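PDB 1W5T: ORC1-type DNA replication protein 2 from Aeropyrum pernix, which binds DNA and takes part in regulating DNA replication, as an AAA+ ATPase of the Cdc6/Orc family with a C-terminal winged-helix domain. Local coordinates for residues S49-I54 with S204-K209; R109-P114 with K127-N132; I312-I317 with F384-H389. All coordinates share one frame; numbering follows the deposited sequence.

Contact 1 opens first, on the strand that starts at V51 and runs toward the P-loop. It closes 150 residues after its first segment ends, when 204-209 brings the last strand of the parallel AAA+ sheet beside it. Contact 2 is nested inside this loop. It closes a short connection between helices 100-111 and 122-136, and its nearest atoms are about 11 Å from those of contact 1. Contact 3 follows in series. It joins helix 308-322 to strand 382-386 within the winged-helix domain. Contacts 2 and 3 lie on opposite sides of the chain's centre, with their own centres about 50 Å apart.

Contact 1: residues S49-I54 with S204-K209; sequences SDVNMI and SQIGFK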
ATOM      1  N   SER A  49      -3.680 -23.549  -0.122  1.00 19.80           N
ATOM      2  CA  SER A  49      -2.222 -23.523  -0.249  1.00 18.98           C
ATOM      3  C   SER A  49      -1.672 -22.401  -1.134  1.00 18.67           C
ATOM      4  O   SER A  49      -0.443 -22.166  -1.145  1.00 19.15           O
ATOM      5  CB  SER A  49      -1.698 -24.840  -0.765  1.00 18.29           C
ATOM      6  OG  SER A  49      -2.339 -25.144  -1.972  1.00 19.89           O
ATOM      7  N   ASP A  50      -2.555 -21.705  -1.854  1.00 17.45           N
ATOM      8  CA  ASP A  50      -2.103 -20.649  -2.758  1.00 17.00           C
ATOM      9  C   ASP A  50      -1.456 -19.453  -2.064  1.00 16.52           C
ATOM     10  O   ASP A  50      -1.811 -19.089  -0.944  1.00 16.05           O
ATOM     11  CB  ASP A  50      -3.248 -20.172  -3.636  1.00 17.82           C
ATOM     12  CG  ASP A  50      -3.643 -21.209  -4.653  1.00 19.58           C
ATOM     13  OD1 ASP A  50      -4.675 -21.909  -4.459  1.00 22.95           O
ATOM     14  OD2 ASP A  50      -2.955 -21.414  -5.663  1.00 23.40           O
ATOM     15  N   VAL A  51      -0.486 -18.856  -2.745  1.00 15.55           N
ATOM     16  CA  VAL A  51       0.154 -17.646  -2.261  1.00 14.23           C
ATOM     17  C   VAL A  51      -0.080 -16.607  -3.332  1.00 14.43           C
ATOM     18  O   VAL A  51       0.340 -16.788  -4.472  1.00 14.63           O
ATOM     19  CB  VAL A  51       1.683 -17.866  -2.027  1.00 14.48           C
ATOM     20  CG1 VAL A  51       2.407 -16.549  -1.739  1.00 12.90           C
ATOM     21  CG2 VAL A  51       1.934 -18.890  -0.916  1.00 11.44           C
ATOM     22  N   ASN A  52      -0.766 -15.525  -2.975  1.00 14.02           N
ATOM     23  CA  ASN A  52      -0.976 -14.411  -3.913  1.00 13.18           C
ATOM     24  C   ASN A  52      -0.495 -13.068  -3.343  1.00 12.25           C
ATOM     25  O   ASN A  52      -0.269 -12.933  -2.165  1.00 12.89           O
ATOM     26  CB  ASN A  52      -2.445 -14.334  -4.334  1.00 13.61           C
ATOM     27  CG  ASN A  52      -2.951 -15.629  -4.986  1.00 13.35           C
ATOM     28  OD1 ASN A  52      -2.344 -16.146  -5.912  1.00 13.23           O
ATOM     29  ND2 ASN A  52      -4.090 -16.125  -4.512  1.00 13.31           N
ATOM     30  N   MET A  53      -0.328 -12.070  -4.180  1.00 12.29           N
ATOM     31  CA  MET A  53       0.142 -10.809  -3.693  1.00 13.03           C
ATOM     32  C   MET A  53      -0.669  -9.653  -4.250  1.00 12.54           C
ATOM     33  O   MET A  53      -1.083  -9.680  -5.412  1.00 13.67           O
ATOM     34  CB  MET A  53       1.622 -10.619  -4.031  1.00 13.89           C
ATOM     35  CG  MET A  53       2.180  -9.251  -3.613  1.00 15.91           C
ATOM     36  SD  MET A  53       3.932  -8.976  -3.951  1.00 23.31           S
ATOM     37  CE  MET A  53       4.647  -9.828  -2.592  1.00 18.55           C
ATOM     38  N   ILE A  54      -0.826  -8.627  -3.420  1.00 12.15           N
ATOM     39  CA  ILE A  54      -1.368  -7.318  -3.779  1.00 12.13           C
ATOM     40  C   ILE A  54      -0.261  -6.337  -3.559  1.00 12.40           C
ATOM     41  O   ILE A  54       0.354  -6.357  -2.493  1.00 13.04           O
ATOM     42  CB  ILE A  54      -2.537  -6.949  -2.827  1.00 12.03           C
ATOM     43  CG1 ILE A  54      -3.740  -7.896  -3.021  1.00 11.01           C
ATOM     44  CG2 ILE A  54      -2.916  -5.461  -3.000  1.00 11.57           C
ATOM     45  CD1 ILE A  54      -4.916  -7.791  -1.924  1.00  6.99           C
ATOM     46  N   SER A 204       8.527 -17.533  -7.167  1.00 27.47           N
ATOM     47  CA  SER A 204       7.853 -18.431  -8.093  1.00 26.86           C
ATOM     48  C   SER A 204       6.610 -19.094  -7.490  1.00 26.80           C
ATOM     49  O   SER A 204       5.789 -19.593  -8.238  1.00 25.80           O
ATOM     50  CB  SER A 204       8.808 -19.518  -8.623  1.00 26.39           C
ATOM     51  OG  SER A 204       9.320 -20.310  -7.562  1.00 23.55           O
ATOM     52  N   GLN A 205       6.485 -19.101  -6.154  1.00 27.22           N
ATOM     53  CA  GLN A 205       5.276 -19.625  -5.487  1.00 27.79           C
ATOM     54  C   GLN A 205       4.054 -18.718  -5.639  1.00 26.74           C
ATOM     55  O   GLN A 205       2.925 -19.128  -5.345  1.00 27.07           O
ATOM     56  CB  GLN A 205       5.520 -19.907  -4.007  1.00 28.13           C
ATOM     57  CG  GLN A 205       5.143 -21.344  -3.608  1.00 32.91           C
ATOM     58  CD  GLN A 205       6.075 -22.391  -4.225  1.00 34.50           C
ATOM     59  OE1 GLN A 205       5.648 -23.490  -4.555  1.00 34.80           O
ATOM     60  NE2 GLN A 205       7.343 -22.036  -4.378  1.00 36.20           N
ATOM     61  N   ILE A 206       4.276 -17.491  -6.084  1.00 24.85           N
ATOM     62  CA  ILE A 206       3.182 -16.520  -6.151  1.00 24.55           C
ATOM     63  C   ILE A 206       2.400 -16.679  -7.429  1.00 23.78           C
ATOM     64  O   ILE A 206       2.911 -16.419  -8.504  1.00 24.37           O
ATOM     65  CB  ILE A 206       3.691 -15.055  -6.011  1.00 24.15           C
ATOM     66  CG1 ILE A 206       4.528 -14.910  -4.753  1.00 22.87           C
ATOM     67  CG2 ILE A 206       2.505 -14.093  -5.951  1.00 24.64           C
ATOM     68  CD1 ILE A 206       5.193 -13.564  -4.616  1.00 22.90           C
ATOM     69  N   GLY A 207       1.165 -17.123  -7.313  1.00 23.16           N
ATOM     70  CA  GLY A 207       0.407 -17.460  -8.499  1.00 22.27           C
ATOM     71  C   GLY A 207      -0.204 -16.262  -9.189  1.00 21.65           C
ATOM     72  O   GLY A 207      -0.313 -16.238 -10.410  1.00 22.37           O
ATOM     73  N   PHE A 208      -0.617 -15.277  -8.408  1.00 20.40           N
ATOM     74  CA  PHE A 208      -1.364 -14.136  -8.923  1.00 19.07           C
ATOM     75  C   PHE A 208      -0.926 -12.872  -8.208  1.00 17.90           C
ATOM     76  O   PHE A 208      -0.914 -12.797  -6.967  1.00 17.44           O
ATOM     77  CB  PHE A 208      -2.858 -14.383  -8.784  1.00 19.45           C
ATOM     78  CG  PHE A 208      -3.728 -13.410  -9.541  1.00 22.67           C
ATOM     79  CD1 PHE A 208      -3.485 -13.118 -10.884  1.00 26.48           C
ATOM     80  CD2 PHE A 208      -4.798 -12.784  -8.911  1.00 24.98           C
ATOM     81  CE1 PHE A 208      -4.298 -12.209 -11.575  1.00 27.46           C
ATOM     82  CE2 PHE A 208      -5.631 -11.895  -9.605  1.00 26.30           C
ATOM     83  CZ  PHE A 208      -5.377 -11.604 -10.929  1.00 24.80           C
ATOM     84  N   LYS A 209      -0.551 -11.890  -9.016  1.00 16.52           N
ATOM     85  CA  LYS A 209      -0.018 -10.624  -8.558  1.00 15.99           C
ATOM     86  C   LYS A 209      -1.026  -9.595  -9.008  1.00 16.02           C
ATOM     87  O   LYS A 209      -1.429  -9.557 -10.175  1.00 16.47           O
ATOM     88  CB  LYS A 209       1.355 -10.337  -9.163  1.00 15.43           C
ATOM     89  CG  LYS A 209       2.448 -11.141  -8.573  1.00 16.89           C
ATOM     90  CD  LYS A 209       3.605 -11.314  -9.547  1.00 22.23           C
ATOM     91  CE  LYS A 209       4.514 -12.456  -9.135  1.00 24.13           C
ATOM     92  NZ  LYS A 209       5.634 -12.632 -10.081  1.00 27.51           N
TER
HETATM   93  O   HOH W   1       0.428 -19.768  -5.284  1.00 15.60           O
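The parallel sheet of the AAA+ core gains its edge strand here, as V51 and M53 hydrogen-bond to G207 and F208; M53 lies beside K209. V51 O accepts from G207 N at 3.0 Å, nearly in line with its C=O bond. M53 N donates to F208 O at 2.9 Å, with an angle of 169° at the hydrogen. I206 CA also lies 3.3 Å from V51 O, a CA-H...O contact. Nearer the start of the strand a water spans the gap. It accepts from V51 N at 2.8 Å and lies close to Q205 O.

The side chains of V51 and I206 cross at a slant. V51 CG1 is anti to the backbone N (chi1 171°) and meets I206 CG1 at 4.0 Å. The other branch, I206 CG2, lies 4.1 Å from M53 CB.

K209 is on the same face as M53; its amine forms a salt bridge with E203, and L192 of helix 190-198 packs on M53, I206 and K209. I37 of helix 28-43 covers N52 and F208 on the other face. Strand 51-56 lies between 206-212 and strand 180-186, with N52 hydrogen-bonded through its backbone to F182 and L184.

Contact 2: residues R109-P114 with K127-N132; sequences RQTGYP and KALVDN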
ATOM      1  N   ARG A 109      -2.138 -16.251  18.224  1.00 20.74           N
ATOM      2  CA  ARG A 109      -2.996 -15.363  19.026  1.00 21.69           C
ATOM      3  C   ARG A 109      -4.347 -15.235  18.294  1.00 20.76           C
ATOM      4  O   ARG A 109      -5.398 -15.508  18.860  1.00 21.19           O
ATOM      5  CB  ARG A 109      -2.346 -13.952  19.178  1.00 22.71           C
ATOM      6  CG  ARG A 109      -1.500 -13.654  20.472  1.00 29.21           C
ATOM      7  CD  ARG A 109      -1.245 -12.081  20.822  1.00 38.78           C
ATOM      8  NE  ARG A 109      -1.392 -11.143  19.681  1.00 43.02           N
ATOM      9  CZ  ARG A 109      -2.164 -10.043  19.547  1.00 43.66           C
ATOM     10  NH1 ARG A 109      -2.101  -9.394  18.401  1.00 42.37           N
ATOM     11  NH2 ARG A 109      -2.974  -9.580  20.490  1.00 46.37           N
ATOM     12  N   GLN A 110      -4.303 -14.868  17.021  1.00 19.90           N
ATOM     13  CA  GLN A 110      -5.500 -14.715  16.198  1.00 20.08           C
ATOM     14  C   GLN A 110      -6.375 -15.958  15.935  1.00 19.88           C
ATOM     15  O   GLN A 110      -7.573 -15.819  15.788  1.00 19.52           O
ATOM     16  CB  GLN A 110      -5.150 -14.042  14.879  1.00 20.08           C
ATOM     17  CG  GLN A 110      -5.007 -12.538  15.073  1.00 23.26           C
ATOM     18  CD  GLN A 110      -4.553 -11.851  13.845  1.00 25.03           C
ATOM     19  OE1 GLN A 110      -3.379 -11.536  13.706  1.00 29.99           O
ATOM     20  NE2 GLN A 110      -5.468 -11.602  12.953  1.00 26.13           N
ATOM     21  N   THR A 111      -5.792 -17.161  15.880  1.00 19.44           N
ATOM     22  CA  THR A 111      -6.590 -18.360  15.660  1.00 18.09           C
ATOM     23  C   THR A 111      -7.348 -18.641  16.942  1.00 18.27           C
ATOM     24  O   THR A 111      -8.373 -19.310  16.928  1.00 17.47           O
ATOM     25  CB  THR A 111      -5.701 -19.598  15.357  1.00 18.26           C
ATOM     26  OG1 THR A 111      -4.836 -19.873  16.485  1.00 16.94           O
ATOM     27  CG2 THR A 111      -4.760 -19.351  14.167  1.00 17.49           C
ATOM     28  N   GLY A 112      -6.788 -18.185  18.059  1.00 18.75           N
ATOM     29  CA  GLY A 112      -7.286 -18.542  19.382  1.00 18.85           C
ATOM     30  C   GLY A 112      -6.899 -19.918  19.880  1.00 19.24           C
ATOM     31  O   GLY A 112      -7.283 -20.289  20.991  1.00 19.60           O
ATOM     32  N   TYR A 113      -6.170 -20.686  19.074  1.00 19.58           N
ATOM     33  CA  TYR A 113      -5.760 -22.047  19.458  1.00 20.49           C
ATOM     34  C   TYR A 113      -4.788 -22.038  20.639  1.00 21.27           C
ATOM     35  O   TYR A 113      -3.919 -21.150  20.756  1.00 21.72           O
ATOM     36  CB  TYR A 113      -5.093 -22.777  18.280  1.00 20.43           C
ATOM     37  CG  TYR A 113      -5.968 -23.103  17.081  1.00 18.73           C
ATOM     38  CD1 TYR A 113      -5.410 -23.073  15.802  1.00 18.17           C
ATOM     39  CD2 TYR A 113      -7.324 -23.441  17.213  1.00 18.37           C
ATOM     40  CE1 TYR A 113      -6.144 -23.361  14.676  1.00 18.56           C
ATOM     41  CE2 TYR A 113      -8.115 -23.754  16.072  1.00 16.83           C
ATOM     42  CZ  TYR A 113      -7.499 -23.724  14.784  1.00 18.64           C
ATOM     43  OH  TYR A 113      -8.151 -24.014  13.572  1.00 13.87           O
ATOM     44  N   PRO A 114      -4.904 -22.999  21.541  1.00 22.46           N
ATOM     45  CA  PRO A 114      -4.025 -22.972  22.716  1.00 22.77           C
ATOM     46  C   PRO A 114      -2.737 -23.670  22.345  1.00 22.55           C
ATOM     47  O   PRO A 114      -2.578 -24.875  22.412  1.00 23.72           O
ATOM     48  CB  PRO A 114      -4.845 -23.702  23.775  1.00 22.88           C
ATOM     49  CG  PRO A 114      -5.747 -24.637  22.997  1.00 22.98           C
ATOM     50  CD  PRO A 114      -5.805 -24.171  21.562  1.00 22.27           C
ATOM     51  N   LYS A 127       4.490 -26.113  12.885  1.00 22.27           N
ATOM     52  CA  LYS A 127       4.062 -27.516  13.050  1.00 22.09           C
ATOM     53  C   LYS A 127       2.812 -27.632  13.898  1.00 20.63           C
ATOM     54  O   LYS A 127       1.920 -28.343  13.498  1.00 20.59           O
ATOM     55  CB  LYS A 127       5.160 -28.404  13.670  1.00 22.50           C
ATOM     56  CG  LYS A 127       6.397 -28.574  12.815  1.00 25.66           C
ATOM     57  CD  LYS A 127       7.360 -29.566  13.482  1.00 32.04           C
ATOM     58  CE  LYS A 127       8.780 -29.489  12.912  1.00 36.07           C
ATOM     59  NZ  LYS A 127       9.761 -29.042  13.985  1.00 39.27           N
ATOM     60  N   ALA A 128       2.767 -26.955  15.051  1.00 19.57           N
ATOM     61  CA  ALA A 128       1.619 -27.017  15.992  1.00 19.76           C
ATOM     62  C   ALA A 128       0.338 -26.435  15.357  1.00 19.44           C
ATOM     63  O   ALA A 128      -0.792 -26.924  15.572  1.00 19.45           O
ATOM     64  CB  ALA A 128       1.939 -26.302  17.279  1.00 18.83           C
ATOM     65  N   LEU A 129       0.566 -25.402  14.557  1.00 19.01           N
ATOM     66  CA  LEU A 129      -0.456 -24.754  13.732  1.00 19.03           C
ATOM     67  C   LEU A 129      -1.029 -25.750  12.748  1.00 17.92           C
ATOM     68  O   LEU A 129      -2.244 -25.943  12.712  1.00 17.71           O
ATOM     69  CB  LEU A 129       0.153 -23.553  13.007  1.00 18.62           C
ATOM     70  CG  LEU A 129      -0.611 -22.264  12.721  1.00 21.13           C
ATOM     71  CD1 LEU A 129      -1.859 -22.038  13.583  1.00 19.39           C
ATOM     72  CD2 LEU A 129       0.412 -21.057  12.827  1.00 20.93           C
ATOM     73  N   VAL A 130      -0.159 -26.409  11.988  1.00 17.47           N
ATOM     74  CA  VAL A 130      -0.583 -27.447  11.057  1.00 17.81           C
ATOM     75  C   VAL A 130      -1.365 -28.557  11.756  1.00 18.25           C
ATOM     76  O   VAL A 130      -2.415 -28.943  11.289  1.00 18.84           O
ATOM     77  CB  VAL A 130       0.585 -28.002  10.274  1.00 17.82           C
ATOM     78  CG1 VAL A 130       0.230 -29.355   9.616  1.00 17.06           C
ATOM     79  CG2 VAL A 130       0.986 -26.997   9.186  1.00 17.75           C
ATOM     80  N   ASP A 131      -0.866 -29.041  12.887  1.00 18.84           N
ATOM     81  CA  ASP A 131      -1.586 -30.013  13.694  1.00 19.70           C
ATOM     82  C   ASP A 131      -2.955 -29.558  14.202  1.00 18.73           C
ATOM     83  O   ASP A 131      -3.932 -30.295  14.023  1.00 18.89           O
ATOM     84  CB  ASP A 131      -0.743 -30.474  14.863  1.00 20.83           C
ATOM     85  CG  ASP A 131      -0.577 -31.951  14.869  1.00 26.09           C
ATOM     86  OD1 ASP A 131      -0.347 -32.492  13.764  1.00 31.35           O
ATOM     87  OD2 ASP A 131      -0.678 -32.651  15.920  1.00 30.15           O
ATOM     88  N   ASN A 132      -3.042 -28.365  14.813  1.00 17.54           N
ATOM     89  CA  ASN A 132      -4.350 -27.827  15.309  1.00 16.26           C
ATOM     90  C   ASN A 132      -5.369 -27.616  14.181  1.00 14.78           C
ATOM     91  O   ASN A 132      -6.546 -27.842  14.363  1.00 14.63           O
ATOM     92  CB  ASN A 132      -4.182 -26.495  16.067  1.00 16.33           C
ATOM     93  CG  ASN A 132      -3.633 -26.673  17.479  1.00 18.59           C
ATOM     94  OD1 ASN A 132      -4.379 -26.660  18.463  1.00 18.65           O
ATOM     95  ND2 ASN A 132      -2.307 -26.824  17.583  1.00 19.71           N
TER
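The ring of Y113 has N132 over one face and the backbone of T111 on the other. N132 CB makes a CH-pi contact, 4.0 Å from the ring centroid and 25° off the ring normal. It is displaced toward the CD1 side, and Y113 CD1 is its nearest ring atom at 3.6 Å. T111 O lies beyond the opposite face, also toward the rim. At the edge, close to the ring plane, L129 CD1 comes to 4.3 Å from Y113 CD1. The amide of N132 is tilted only 23° from the ring. Its OD1 reaches back along the tyrosine to 4.0 Å from Y113 CB. A glycine in place of N132 lacks both CB and the amide, and would probably open a gap beside Y113 CD1 and take away the CH-pi contact.

Both segments belong to the AAA domain. Helix 100-111 ends at T111, and G112 follows with positive phi. The chain then turns through an ST turn: Y113 N donates to T111 OG1 at 3.0 Å. The hydroxyl sits between the backbone N and the carbonyl carbon (chi1 62°), and it also hydrogen-bonds V108 O. The methyl is anti to the carbonyl carbon, and there T111 CG2 meets L129 CD1 at 4.0 Å.

On helix 122-136 the N132 side chain folds back to the carbonyl one turn earlier. ND2 donates to A128 O from above the carbonyl plane, while N132 N reaches the same oxygen from the other face. The ND2 bond is modelled very short, so its exact length is doubtful. Around the tyrosine, L133 and E136 of the same helix also touch the ring, and its OH hydrogen-bonds H138 ND1. T111 O accepts from the amine of K88.

Contact 3: residues I312-I317 with F384-H389; sequences IILRLI and FRLAPH
Helix 312-317 crosses strand 384-386 at nearly a right angle (-85°), with the two axes 8.3 Å apart at their closest and the CA atoms of I317 and L386 6.0 Å apart. No hydrogen bond joins them, and the contact is made by apolar side chains against each other and against the strand backbone.

I317 sends its two branches to different parts of the strand. CG2, anti to the backbone N, presses on the peptide between R385 and L386. I317 CG2 lies 3.5 Å from R385 C and 3.3 Å from L386 N, so the methyl sits against backbone there. The longer branch runs back toward F384. It ends with I317 CD1 at 3.9 Å from F384 CB, while the ring of F384 leads off toward other partners. One turn back on the helix, L314 reaches over to L386. The two leucines cross at about a right angle and touch through their CD1 methyls: L314 CD1 lies 3.7 Å from L386 CD1. The CD1 methyl of L386 is also 4.4 Å from I317 CG2, so it lies near both helix residues.

R385 starts its side chain away from the helix. Its guanidinium has P388 CG over one face, and its NE forms a salt bridge with D369.

The contact belongs to the core of the winged-helix domain. Strand 382-386 is the middle of a three-stranded antiparallel sheet, between strand 328-329 and strand 368-372, the latter probably its partner in the wing. Helices close in around the crossing: L359 of helix 352-364 packs on F384, L333 of helix 330-345 on I317, and A392 and L395 of helix 392-408 on L386.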
ATOM      1  N   ILE A 312      19.969  16.334  -5.921  1.00 22.17           N
ATOM      2  CA  ILE A 312      20.179  17.572  -6.667  1.00 21.64           C
ATOM      3  C   ILE A 312      19.299  17.662  -7.947  1.00 21.08           C
ATOM      4  O   ILE A 312      18.733  18.702  -8.253  1.00 20.94           O
ATOM      5  CB  ILE A 312      21.701  17.799  -6.982  1.00 21.06           C
ATOM      6  CG1 ILE A 312      22.457  18.144  -5.712  1.00 19.28           C
ATOM      7  CG2 ILE A 312      21.900  18.954  -7.934  1.00 18.99           C
ATOM      8  CD1 ILE A 312      23.842  17.557  -5.697  1.00 17.64           C
ATOM      9  N   ILE A 313      19.193  16.563  -8.662  1.00 20.93           N
ATOM     10  CA  ILE A 313      18.395  16.478  -9.878  1.00 21.06           C
ATOM     11  C   ILE A 313      16.901  16.539  -9.584  1.00 20.84           C
ATOM     12  O   ILE A 313      16.139  17.278 -10.272  1.00 20.60           O
ATOM     13  CB  ILE A 313      18.751  15.211 -10.666  1.00 20.67           C
ATOM     14  CG1 ILE A 313      20.261  15.223 -10.992  1.00 21.82           C
ATOM     15  CG2 ILE A 313      17.887  15.134 -11.921  1.00 20.33           C
ATOM     16  CD1 ILE A 313      20.866  13.820 -11.397  1.00 24.20           C
ATOM     17  N   LEU A 314      16.485  15.803  -8.557  1.00 20.24           N
ATOM     18  CA  LEU A 314      15.112  15.897  -8.074  1.00 20.67           C
ATOM     19  C   LEU A 314      14.719  17.348  -7.729  1.00 20.83           C
ATOM     20  O   LEU A 314      13.663  17.841  -8.132  1.00 20.21           O
ATOM     21  CB  LEU A 314      14.863  14.957  -6.886  1.00 19.15           C
ATOM     22  CG  LEU A 314      13.412  14.860  -6.389  1.00 18.14           C
ATOM     23  CD1 LEU A 314      12.482  14.524  -7.548  1.00 17.77           C
ATOM     24  CD2 LEU A 314      13.245  13.790  -5.275  1.00 16.58           C
ATOM     25  N   ARG A 315      15.586  18.015  -6.986  1.00 21.93           N
ATOM     26  CA  ARG A 315      15.375  19.404  -6.619  1.00 23.68           C
ATOM     27  C   ARG A 315      15.174  20.297  -7.845  1.00 23.99           C
ATOM     28  O   ARG A 315      14.252  21.103  -7.891  1.00 23.48           O
ATOM     29  CB  ARG A 315      16.544  19.924  -5.777  1.00 24.24           C
ATOM     30  CG  ARG A 315      16.176  21.169  -5.000  1.00 25.07           C
ATOM     31  CD  ARG A 315      17.185  22.264  -5.072  1.00 26.46           C
ATOM     32  NE  ARG A 315      17.067  23.172  -3.929  1.00 29.63           N
ATOM     33  CZ  ARG A 315      16.563  24.408  -3.995  1.00 32.42           C
ATOM     34  NH1 ARG A 315      16.511  25.154  -2.905  1.00 34.12           N
ATOM     35  NH2 ARG A 315      16.114  24.910  -5.146  1.00 31.89           N
ATOM     36  N   LEU A 316      16.019  20.110  -8.848  1.00 24.51           N
ATOM     37  CA  LEU A 316      15.983  20.961 -10.013  1.00 25.81           C
ATOM     38  C   LEU A 316      14.701  20.751 -10.813  1.00 26.57           C
ATOM     39  O   LEU A 316      14.078  21.709 -11.271  1.00 26.73           O
ATOM     40  CB  LEU A 316      17.216  20.727 -10.881  1.00 25.83           C
ATOM     41  CG  LEU A 316      18.569  21.235 -10.386  1.00 25.61           C
ATOM     42  CD1 LEU A 316      19.637  20.495 -11.138  1.00 25.21           C
ATOM     43  CD2 LEU A 316      18.739  22.765 -10.542  1.00 25.18           C
ATOM     44  N   ILE A 317      14.305  19.482 -10.961  1.00 27.42           N
ATOM     45  CA  ILE A 317      13.060  19.129 -11.621  1.00 26.63           C
ATOM     46  C   ILE A 317      11.895  19.727 -10.841  1.00 28.02           C
ATOM     47  O   ILE A 317      10.973  20.255 -11.431  1.00 28.16           O
ATOM     48  CB  ILE A 317      12.951  17.616 -11.758  1.00 25.81           C
ATOM     49  CG1 ILE A 317      13.957  17.120 -12.804  1.00 24.50           C
ATOM     50  CG2 ILE A 317      11.520  17.187 -12.084  1.00 24.26           C
ATOM     51  CD1 ILE A 317      13.884  15.621 -13.176  1.00 15.16           C
ATOM     52  N   PHE A 384      10.902  16.049 -18.683  1.00 28.52           N
ATOM     53  CA  PHE A 384      10.802  15.530 -17.328  1.00 27.15           C
ATOM     54  C   PHE A 384       9.973  16.466 -16.515  1.00 27.37           C
ATOM     55  O   PHE A 384      10.052  17.686 -16.714  1.00 28.47           O
ATOM     56  CB  PHE A 384      12.168  15.450 -16.677  1.00 26.07           C
ATOM     57  CG  PHE A 384      13.097  14.464 -17.302  1.00 24.03           C
ATOM     58  CD1 PHE A 384      14.116  14.888 -18.161  1.00 22.70           C
ATOM     59  CD2 PHE A 384      12.999  13.123 -17.002  1.00 22.32           C
ATOM     60  CE1 PHE A 384      14.996  13.973 -18.741  1.00 21.66           C
ATOM     61  CE2 PHE A 384      13.879  12.191 -17.572  1.00 21.27           C
ATOM     62  CZ  PHE A 384      14.879  12.625 -18.438  1.00 22.49           C
ATOM     63  N   ARG A 385       9.179  15.926 -15.600  1.00 26.70           N
ATOM     64  CA  ARG A 385       8.436  16.750 -14.645  1.00 26.51           C
ATOM     65  C   ARG A 385       8.371  16.096 -13.252  1.00 25.78           C
ATOM     66  O   ARG A 385       8.503  14.895 -13.107  1.00 25.31           O
ATOM     67  CB  ARG A 385       7.033  17.057 -15.190  1.00 26.73           C
ATOM     68  CG  ARG A 385       5.889  16.146 -14.658  1.00 28.02           C
ATOM     69  CD  ARG A 385       4.515  16.390 -15.260  1.00 28.35           C
ATOM     70  NE  ARG A 385       3.855  15.135 -15.623  1.00 30.92           N
ATOM     71  CZ  ARG A 385       2.641  15.040 -16.180  1.00 31.29           C
ATOM     72  NH1 ARG A 385       1.919  16.127 -16.439  1.00 29.03           N
ATOM     73  NH2 ARG A 385       2.153  13.847 -16.487  1.00 30.28           N
ATOM     74  N   LEU A 386       8.193  16.887 -12.218  1.00 25.91           N
ATOM     75  CA  LEU A 386       7.807  16.320 -10.941  1.00 26.15           C
ATOM     76  C   LEU A 386       6.449  15.658 -11.093  1.00 26.73           C
ATOM     77  O   LEU A 386       5.578  16.164 -11.810  1.00 26.90           O
ATOM     78  CB  LEU A 386       7.745  17.396  -9.862  1.00 25.67           C
ATOM     79  CG  LEU A 386       7.938  16.797  -8.471  1.00 24.24           C
ATOM     80  CD1 LEU A 386       9.395  16.285  -8.393  1.00 24.40           C
ATOM     81  CD2 LEU A 386       7.649  17.825  -7.423  1.00 21.34           C
ATOM     82  N   ALA A 387       6.271  14.520 -10.439  1.00 28.03           N
ATOM     83  CA  ALA A 387       4.951  13.884 -10.336  1.00 29.69           C
ATOM     84  C   ALA A 387       3.950  14.937  -9.848  1.00 30.66           C
ATOM     85  O   ALA A 387       4.155  15.549  -8.809  1.00 30.43           O
ATOM     86  CB  ALA A 387       5.016  12.713  -9.375  1.00 29.32           C
ATOM     87  N   PRO A 388       2.917  15.209 -10.626  1.00 32.17           N
ATOM     88  CA  PRO A 388       1.975  16.306 -10.292  1.00 33.86           C
ATOM     89  C   PRO A 388       1.402  16.276  -8.849  1.00 34.91           C
ATOM     90  O   PRO A 388       1.111  17.341  -8.288  1.00 35.98           O
ATOM     91  CB  PRO A 388       0.876  16.164 -11.348  1.00 33.89           C
ATOM     92  CG  PRO A 388       1.608  15.534 -12.531  1.00 34.52           C
ATOM     93  CD  PRO A 388       2.584  14.529 -11.893  1.00 32.64           C
ATOM     94  N   HIS A 389       1.307  15.092  -8.248  1.00 35.50           N
ATOM     95  CA  HIS A 389       0.709  14.945  -6.926  1.00 36.21           C
ATOM     96  C   HIS A 389       1.638  15.357  -5.776  1.00 36.95           C
ATOM     97  O   HIS A 389       1.186  15.573  -4.636  1.00 37.25           O
ATOM     98  CB  HIS A 389       0.220  13.507  -6.731  1.00 35.66           C
ATOM     99  CG  HIS A 389       1.319  12.515  -6.564  1.00 33.62           C
ATOM    100  ND1 HIS A 389       2.162  12.159  -7.592  1.00 31.89           N
ATOM    101  CD2 HIS A 389       1.724  11.808  -5.483  1.00 33.41           C
ATOM    102  CE1 HIS A 389       3.040  11.276  -7.153  1.00 30.47           C
ATOM    103  NE2 HIS A 389       2.795  11.042  -5.877  1.00 31.41           N
TER